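Local coordinates for sterol carrier protein 2 (Thermus thermophilus, PDB 2CX7) that probably binds and transfers sterols or other lipids, at residues I76-D79 with L80-Q84; Q84-E88 with G89-P93. All coordinates share one frame; numbering follows the deposited sequence.

Overall arrangement
The two contacts follow each other along the chain and sit at the two ends of one short helix, 80-86. Contact 1 (76-79 with 80-84) is its start, where strand 74-78 of the mixed five-stranded sheet ends and, across D79, the helix begins; contact 2 (84-88 with 89-93) is its finish, where the chain leaves the helix and heads for helix 93-99. Their centres lie about 9 Å apart, Q84 belongs to both, and T82 CG2 packs on L91 CD2 at 3.9 Å, tying the first turn to the loop beyond the last. Together they carry the chain from the sheet, through helix 80-86, to helix 93-99, with V86 and P93 resting on V123 of helix 116-127.

Contact 1 of 2, residues I76-D79 with L80-Q84; sequences IEAD and LATWQ
D79 O receives two backbone N-H groups from the first turn of helix 80-86. The bond from W83 N is the straighter, 3.1 Å with an N-H...O angle of 165°, and it arrives nearly in line with the D79 carbonyl; that from T82 N to D79 O, at 3.0 Å, is bent and weak. D79 holds the N-cap position, yet its carboxylate makes no capping bond: OD1 pairs with R38 instead. Its own backbone N-H is satisfied by a water 3.0 Å from D79 N, and the same water lies 2.6 Å from T82 OG1. With OG1 beside the backbone N (chi1 -58°), the T82 hydroxyl reaches this water while CG2 turns to A78 CB. The strand-to-helix junction thus formed changes direction sharply, the short axes of strand 76-78 and helix 80-84 lying 111° apart, and W83 folds back from the helix over the strand. A78 CB sits over one face of the indole, 3.8 Å from the centroid of the five-membered ring of W83, a CH-pi contact offset toward the rim. At the ring edge, in its plane, I76 O lies 3.4 Å from W83 CZ2, which I76 CG2 also touches. NE1 has its acceptor on the adjacent strand 32-37, in A36 O, while F4 meets the ring edge-to-face. A leucine in place of W83 would probably leave A36 O without this donor and open a gap beside A78 CB and I76 CG2.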
loop_
_atom_site.group_PDB
_atom_site.type_symbol
_atom_site.label_atom_id
_atom_site.label_comp_id
_atom_site.label_asym_id
_atom_site.label_seq_id
_atom_site.Cartn_x
_atom_site.Cartn_y
_atom_site.Cartn_z
ATOM N N ILE A 76 -2.624 -6.128 2.710
ATOM C CA ILE A 76 -1.351 -6.231 3.420
ATOM C C ILE A 76 -1.521 -5.426 4.700
ATOM O O ILE A 76 -1.723 -4.209 4.671
ATOM C CB ILE A 76 -0.183 -5.640 2.627
ATOM C CG1 ILE A 76 -0.050 -6.349 1.276
ATOM C CG2 ILE A 76 1.109 -5.803 3.439
ATOM C CD1 ILE A 76 1.073 -5.803 0.402
ATOM N N GLU A 77 -1.421 -6.120 5.823
ATOM C CA GLU A 77 -1.620 -5.521 7.138
ATOM C C GLU A 77 -0.329 -5.438 7.948
ATOM O O GLU A 77 0.557 -6.291 7.811
ATOM C CB GLU A 77 -2.663 -6.360 7.883
ATOM C CG GLU A 77 -2.824 -6.073 9.353
ATOM C CD GLU A 77 -3.672 -7.143 10.030
ATOM O OE1 GLU A 77 -4.881 -7.218 9.724
ATOM O OE2 GLU A 77 -3.123 -7.918 10.849
ATOM N N ALA A 78 -0.244 -4.435 8.819
ATOM C CA ALA A 78 0.946 -4.257 9.640
ATOM C C ALA A 78 0.698 -3.252 10.752
ATOM O O ALA A 78 -0.303 -2.520 10.737
ATOM C CB ALA A 78 2.112 -3.783 8.765
ATOM N N ASP A 79 1.603 -3.240 11.727
ATOM C CA ASP A 79 1.531 -2.283 12.827
ATOM C C ASP A 79 1.903 -0.934 12.216
ATOM O O ASP A 79 2.700 -0.876 11.275
ATOM C CB ASP A 79 2.563 -2.614 13.905
ATOM C CG ASP A 79 2.087 -3.669 14.881
ATOM O OD1 ASP A 79 1.187 -4.451 14.526
ATOM O OD2 ASP A 79 2.636 -3.718 16.010
ATOM N N LEU A 80 1.346 0.147 12.751
ATOM C CA LEU A 80 1.650 1.480 12.238
ATOM C C LEU A 80 3.155 1.720 12.135
ATOM O O LEU A 80 3.645 2.211 11.114
ATOM C CB LEU A 80 1.041 2.558 13.138
ATOM C CG LEU A 80 1.375 3.995 12.724
ATOM C CD1 LEU A 80 0.908 4.226 11.293
ATOM C CD2 LEU A 80 0.740 4.983 13.690
ATOM N N ALA A 81 3.887 1.358 13.185
ATOM C CA ALA A 81 5.333 1.563 13.215
ATOM C C ALA A 81 6.029 0.931 12.022
ATOM O O ALA A 81 6.965 1.510 11.457
ATOM C CB ALA A 81 5.918 1.015 14.501
ATOM N N THR A 82 5.576 -0.262 11.644
ATOM C CA THR A 82 6.143 -0.964 10.507
ATOM C C THR A 82 5.866 -0.183 9.236
ATOM O O THR A 82 6.777 0.041 8.428
ATOM C CB THR A 82 5.547 -2.375 10.380
ATOM O OG1 THR A 82 5.809 -3.091 11.591
ATOM C CG2 THR A 82 6.182 -3.125 9.218
ATOM N N TRP A 83 4.620 0.242 9.049
ATOM C CA TRP A 83 4.284 1.013 7.854
ATOM C C TRP A 83 5.091 2.306 7.799
ATOM O O TRP A 83 5.518 2.725 6.726
ATOM C CB TRP A 83 2.785 1.338 7.801
ATOM C CG TRP A 83 1.939 0.240 7.214
ATOM C CD1 TRP A 83 0.881 -0.393 7.811
ATOM C CD2 TRP A 83 2.078 -0.350 5.921
ATOM N NE1 TRP A 83 0.360 -1.340 6.968
ATOM C CE2 TRP A 83 1.073 -1.335 5.799
ATOM C CE3 TRP A 83 2.956 -0.143 4.846
ATOM C CZ2 TRP A 83 0.922 -2.110 4.648
ATOM C CZ3 TRP A 83 2.806 -0.920 3.701
ATOM C CH2 TRP A 83 1.794 -1.891 3.614
ATOM N N GLN A 84 5.305 2.941 8.951
ATOM C CA GLN A 84 6.085 4.181 8.961
ATOM C C GLN A 84 7.497 3.894 8.451
ATOM O O GLN A 84 8.052 4.656 7.655
ATOM C CB GLN A 84 6.133 4.784 10.369
ATOM C CG GLN A 84 4.790 5.357 10.818
ATOM C CD GLN A 84 4.821 5.889 12.240
ATOM O OE1 GLN A 84 5.454 5.302 13.111
ATOM N NE2 GLN A 84 4.113 6.991 12.483
HETATM O O HOH W 1 4.037 -5.018 11.539
#

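Contact 2 of 2, residues Q84-E88 with G89-P93; sequences QEVLE and GRLEP
A Schellman motif ends helix 80-86, and both of its defining bonds cross this contact. R90 N reaches back to E85 O at 2.8 Å, whereas G89 N meets V86 O at 3.1 Å from above the carbonyl plane, closing a type I turn from V86 to G89. G89 is the C-prime residue, and its positive phi of 78° turns the chain out of the helix. A weak third bond, from L91 N, also ends on E85 O. Beyond the turn, L91 returns against the helix, its CD2 3.7 Å from V86 CG2; a water 2.8 Å from V86 O and 2.7 Å from L91 O donates to both carbonyls. On the outer side, R90 bends at chi3 (-73°), bringing its guanidinium across E85, whose CG sits over the centre of one face, 3.7 Å above the plane. E88 runs alongside R90; the carboxylate and guanidinium planes are 13° apart, and R90 NH2 makes a salt bridge to E88 OE1 at 3.2 Å, its hydrogen bond weak. The charges of E88 and E85 probably offset that of R90 at the surface, whereas the helix end itself rests on the backbone bonds to E85 O and V86 O.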
loop_
_atom_site.group_PDB
_atom_site.type_symbol
_atom_site.label_atom_id
_atom_site.label_comp_id
_atom_site.label_asym_id
_atom_site.label_seq_id
_atom_site.Cartn_x
_atom_site.Cartn_y
_atom_site.Cartn_z
ATOM N N GLN A 84 5.305 2.941 8.951
ATOM C CA GLN A 84 6.085 4.181 8.961
ATOM C C GLN A 84 7.497 3.894 8.451
ATOM O O GLN A 84 8.052 4.656 7.655
ATOM C CB GLN A 84 6.133 4.784 10.369
ATOM C CG GLN A 84 4.790 5.357 10.818
ATOM C CD GLN A 84 4.821 5.889 12.240
ATOM O OE1 GLN A 84 5.454 5.302 13.111
ATOM N NE2 GLN A 84 4.113 6.991 12.483
ATOM N N GLU A 85 8.073 2.791 8.896
ATOM C CA GLU A 85 9.406 2.421 8.445
ATOM C C GLU A 85 9.436 2.147 6.953
ATOM O O GLU A 85 10.318 2.638 6.246
ATOM C CB GLU A 85 9.888 1.195 9.209
ATOM C CG GLU A 85 10.278 1.509 10.628
ATOM C CD GLU A 85 9.951 0.387 11.576
ATOM O OE1 GLU A 85 9.972 -0.782 11.140
ATOM O OE2 GLU A 85 9.680 0.678 12.764
ATOM N N VAL A 86 8.462 1.380 6.463
ATOM C CA VAL A 86 8.421 1.043 5.044
ATOM C C VAL A 86 8.182 2.253 4.156
ATOM O O VAL A 86 8.940 2.508 3.217
ATOM C CB VAL A 86 7.324 -0.022 4.737
ATOM C CG1 VAL A 86 7.204 -0.245 3.216
ATOM C CG2 VAL A 86 7.677 -1.336 5.404
ATOM N N LEU A 87 7.133 3.009 4.462
ATOM C CA LEU A 87 6.784 4.167 3.655
ATOM C C LEU A 87 7.764 5.320 3.795
ATOM O O LEU A 87 7.604 6.353 3.142
ATOM C CB LEU A 87 5.358 4.625 3.983
ATOM C CG LEU A 87 4.298 3.532 3.784
ATOM C CD1 LEU A 87 2.925 4.081 4.139
ATOM C CD2 LEU A 87 4.310 3.031 2.345
ATOM N N GLU A 88 8.777 5.135 4.640
ATOM C CA GLU A 88 9.819 6.136 4.861
ATOM C C GLU A 88 11.205 5.630 4.425
ATOM O O GLU A 88 12.228 6.285 4.650
ATOM C CB GLU A 88 9.844 6.546 6.333
ATOM C CG GLU A 88 8.758 7.547 6.693
ATOM C CD GLU A 88 8.539 7.676 8.188
ATOM O OE1 GLU A 88 9.519 7.551 8.956
ATOM O OE2 GLU A 88 7.380 7.915 8.597
ATOM N N GLY A 89 11.227 4.451 3.813
ATOM C CA GLY A 89 12.467 3.883 3.308
ATOM C C GLY A 89 13.430 3.223 4.282
ATOM O O GLY A 89 14.541 2.852 3.887
ATOM N N ARG A 90 13.025 3.068 5.540
ATOM C CA ARG A 90 13.882 2.448 6.546
ATOM C C ARG A 90 13.758 0.933 6.587
ATOM O O ARG A 90 14.541 0.262 7.261
ATOM C CB ARG A 90 13.576 3.010 7.936
ATOM C CG ARG A 90 13.988 4.458 8.137
ATOM C CD ARG A 90 13.669 4.909 9.558
ATOM N NE ARG A 90 12.236 5.112 9.771
ATOM C CZ ARG A 90 11.630 5.019 10.950
ATOM N NH1 ARG A 90 12.326 4.718 12.040
ATOM N NH2 ARG A 90 10.328 5.246 11.046
ATOM N N LEU A 91 12.768 0.397 5.879
ATOM C CA LEU A 91 12.554 -1.047 5.831
ATOM C C LEU A 91 12.190 -1.441 4.401
ATOM O O LEU A 91 11.258 -0.896 3.823
ATOM C CB LEU A 91 11.434 -1.445 6.802
ATOM C CG LEU A 91 11.015 -2.920 6.845
ATOM C CD1 LEU A 91 12.202 -3.791 7.224
ATOM C CD2 LEU A 91 9.892 -3.094 7.863
ATOM N N GLU A 92 12.959 -2.365 3.829
ATOM C CA GLU A 92 12.745 -2.829 2.458
ATOM C C GLU A 92 11.463 -3.672 2.432
ATOM O O GLU A 92 11.324 -4.627 3.191
ATOM C CB GLU A 92 13.978 -3.628 2.008
ATOM C CG GLU A 92 14.084 -3.862 0.510
ATOM C CD GLU A 92 13.183 -4.978 0.033
ATOM O OE1 GLU A 92 13.310 -6.101 0.562
ATOM O OE2 GLU A 92 12.353 -4.737 -0.865
ATOM N N PRO A 93 10.509 -3.331 1.547
ATOM C CA PRO A 93 9.239 -4.068 1.468
ATOM C C PRO A 93 9.199 -5.555 1.122
ATOM O O PRO A 93 8.450 -6.310 1.741
ATOM C CB PRO A 93 8.407 -3.220 0.504
ATOM C CG PRO A 93 9.431 -2.605 -0.397
ATOM C CD PRO A 93 10.540 -2.224 0.568
HETATM O O HOH W 2 8.377 3.562 12.928
HETATM O O HOH W 3 11.038 1.094 2.053
#